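N2152 (Neocallimastix frontalis, PDB 5U22) is a family 39 glycoside hydrolase of a rumen anaerobic fungus that probably hydrolyses glycosidic bonds in rare arabinosyl substrates. Local coordinates at residues R267-Y271 with E324-D330. Sequence-based numbering, arbitrary orientation.
Sequences RFERY and ENSKLID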
loop_
_atom_site.group_PDB
_atom_site.type_symbol
_atom_site.label_atom_id
_atom_site.label_comp_id
_atom_site.label_asym_id
_atom_site.label_seq_id
_atom_site.Cartn_x
_atom_site.Cartn_y
_atom_site.Cartn_z
ATOM N N ARG A 267 0.410 8.049 -6.206
ATOM C CA ARG A 267 1.835 8.340 -6.084
ATOM C C ARG A 267 2.660 7.065 -5.974
ATOM O O ARG A 267 3.727 6.970 -6.587
ATOM C CB ARG A 267 2.070 9.287 -4.899
ATOM C CG ARG A 267 1.480 10.672 -5.160
ATOM C CD ARG A 267 1.283 11.517 -3.907
ATOM N NE ARG A 267 0.302 12.573 -4.156
ATOM C CZ ARG A 267 0.024 13.564 -3.314
ATOM N NH1 ARG A 267 0.667 13.652 -2.151
ATOM N NH2 ARG A 267 -0.902 14.466 -3.634
ATOM N N PHE A 268 2.174 6.061 -5.235
ATOM C CA PHE A 268 2.848 4.761 -5.226
ATOM C C PHE A 268 2.971 4.197 -6.635
ATOM O O PHE A 268 4.025 3.669 -7.014
ATOM C CB PHE A 268 2.099 3.760 -4.339
ATOM C CG PHE A 268 2.178 4.052 -2.859
ATOM C CD1 PHE A 268 2.778 5.207 -2.384
ATOM C CD2 PHE A 268 1.642 3.156 -1.946
ATOM C CE1 PHE A 268 2.832 5.477 -1.021
ATOM C CE2 PHE A 268 1.711 3.406 -0.583
ATOM C CZ PHE A 268 2.304 4.582 -0.118
ATOM N N GLU A 269 1.895 4.276 -7.422
ATOM C CA GLU A 269 1.970 3.776 -8.790
ATOM C C GLU A 269 2.924 4.619 -9.625
ATOM O O GLU A 269 3.686 4.083 -10.437
ATOM C CB GLU A 269 0.583 3.752 -9.425
ATOM C CG GLU A 269 -0.388 2.741 -8.796
ATOM C CD GLU A 269 -0.104 1.292 -9.196
ATOM O OE1 GLU A 269 0.762 1.053 -10.082
ATOM O OE2 GLU A 269 -0.755 0.400 -8.612
ATOM N N ARG A 270 2.915 5.937 -9.424
ATOM C CA ARG A 270 3.783 6.815 -10.206
ATOM C C ARG A 270 5.254 6.469 -10.007
ATOM O O ARG A 270 6.052 6.544 -10.949
ATOM C CB ARG A 270 3.517 8.271 -9.824
ATOM C CG ARG A 270 4.379 9.298 -10.539
ATOM C CD ARG A 270 3.812 10.718 -10.328
ATOM N NE ARG A 270 2.393 10.803 -10.704
ATOM C CZ ARG A 270 1.413 11.143 -9.864
ATOM N NH1 ARG A 270 1.677 11.465 -8.597
ATOM N NH2 ARG A 270 0.162 11.168 -10.290
ATOM N N TYR A 271 5.631 6.074 -8.796
ATOM C CA TYR A 271 7.023 5.785 -8.479
ATOM C C TYR A 271 7.315 4.290 -8.440
ATOM O O TYR A 271 8.395 3.885 -7.993
ATOM C CB TYR A 271 7.408 6.470 -7.163
ATOM C CG TYR A 271 7.537 7.967 -7.358
ATOM C CD1 TYR A 271 8.726 8.518 -7.813
ATOM C CD2 TYR A 271 6.454 8.818 -7.149
ATOM C CE1 TYR A 271 8.851 9.888 -8.017
ATOM C CE2 TYR A 271 6.567 10.181 -7.360
ATOM C CZ TYR A 271 7.766 10.708 -7.790
ATOM O OH TYR A 271 7.878 12.059 -8.002
ATOM N N GLU A 324 1.627 16.814 -6.932
ATOM C CA GLU A 324 1.832 15.587 -6.168
ATOM C C GLU A 324 2.672 15.804 -4.918
ATOM O O GLU A 324 2.763 14.897 -4.086
ATOM C CB GLU A 324 2.498 14.516 -7.029
ATOM C CG GLU A 324 3.971 14.796 -7.330
ATOM C CD GLU A 324 4.748 13.518 -7.590
ATOM O OE1 GLU A 324 4.179 12.424 -7.348
ATOM O OE2 GLU A 324 5.917 13.604 -8.035
ATOM N N ASN A 325 3.298 16.965 -4.772
ATOM C CA ASN A 325 4.102 17.270 -3.587
ATOM C C ASN A 325 3.321 18.093 -2.581
ATOM O O ASN A 325 3.844 19.051 -2.004
ATOM C CB ASN A 325 5.379 17.991 -3.998
ATOM C CG ASN A 325 6.201 17.179 -4.969
ATOM O OD1 ASN A 325 6.653 16.086 -4.641
ATOM N ND2 ASN A 325 6.373 17.696 -6.186
ATOM N N SER A 326 2.065 17.726 -2.350
ATOM C CA SER A 326 1.136 18.483 -1.522
ATOM C C SER A 326 -0.002 17.548 -1.134
ATOM O O SER A 326 0.014 16.363 -1.470
ATOM C CB SER A 326 0.589 19.695 -2.273
ATOM O OG SER A 326 -0.393 19.259 -3.201
ATOM N N LYS A 327 -1.012 18.091 -0.457
ATOM C CA LYS A 327 -2.176 17.293 -0.088
ATOM C C LYS A 327 -3.167 17.102 -1.232
ATOM O O LYS A 327 -4.152 16.384 -1.045
ATOM C CB LYS A 327 -2.894 17.937 1.100
ATOM C CG LYS A 327 -2.026 18.019 2.347
ATOM C CD LYS A 327 -2.780 18.604 3.526
ATOM C CE LYS A 327 -2.032 18.332 4.823
ATOM N NZ LYS A 327 -0.667 18.929 4.798
ATOM N N LEU A 328 -2.930 17.694 -2.407
ATOM C CA LEU A 328 -4.007 17.827 -3.378
ATOM C C LEU A 328 -4.319 16.509 -4.079
ATOM O O LEU A 328 -3.493 15.591 -4.157
ATOM C CB LEU A 328 -3.682 18.895 -4.427
ATOM C CG LEU A 328 -3.497 20.299 -3.832
ATOM C CD1 LEU A 328 -3.219 21.327 -4.917
ATOM C CD2 LEU A 328 -4.704 20.682 -3.006
ATOM N N ILE A 329 -5.561 16.444 -4.572
ATOM C CA ILE A 329 -6.157 15.365 -5.358
ATOM C C ILE A 329 -5.173 14.731 -6.340
ATOM O O ILE A 329 -4.395 15.420 -7.005
ATOM C CB ILE A 329 -7.405 15.899 -6.086
ATOM C CG1 ILE A 329 -8.103 14.801 -6.900
ATOM C CG2 ILE A 329 -7.042 17.118 -6.970
ATOM C CD1 ILE A 329 -9.513 15.178 -7.236
ATOM N N ASP A 330 -5.206 13.405 -6.429
ATOM C CA ASP A 330 -4.280 12.647 -7.262
ATOM C C ASP A 330 -4.966 11.328 -7.594
ATOM O O ASP A 330 -6.060 11.048 -7.100
ATOM C CB ASP A 330 -2.955 12.445 -6.524
ATOM C CG ASP A 330 -1.788 12.181 -7.448
ATOM O OD1 ASP A 330 -1.989 11.816 -8.627
ATOM O OD2 ASP A 330 -0.648 12.341 -6.973
HETATM O O HOH W 1 3.697 13.430 -2.039
#
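Arg-270 meets the carboxylate of Asp-330 end-on, NH1 bonding to OD2 and NH2 to OD1 (2.8 Å), both on syn lone pairs, with the two planes only 7° apart. The anti lone pair of Asp-330 OD2 takes NE of Arg-267 at 3.0 Å, so the aspartate joins both arginines. With its chain extended from CG to NE, Arg-267 runs on into the 324-330 loop, where NH1 and NH2 converge on Ser-326 O (NH1 at 2.9 Å) and Glu-324 O lies over one face of the guanidinium. Replacing Arg-267 by an alanine is likely to cost Ser-326 O these two donors and Asp-330 OD2 its bond from NE, leaving this part of the loop less firmly tied to the helix. Glu-324 divides its carboxylate: OE1 receives Arg-270 NH1 from above its plane at 3.0 Å, while OE2 accepts a very short 2.5 Å bond from Tyr-271 OH, ring and carboxylate nearly coplanar. Arg-226 also binds that hydroxyl, and Ser-222 also binds OE1, both from helix 221-235. The salt-bridge network thus ties the C-terminal end of helix 258-270, in the TIM barrel, to the loop linking antiparallel strands 315-320 and 330-336 of the beta-sandwich, with helix 221-235 alongside.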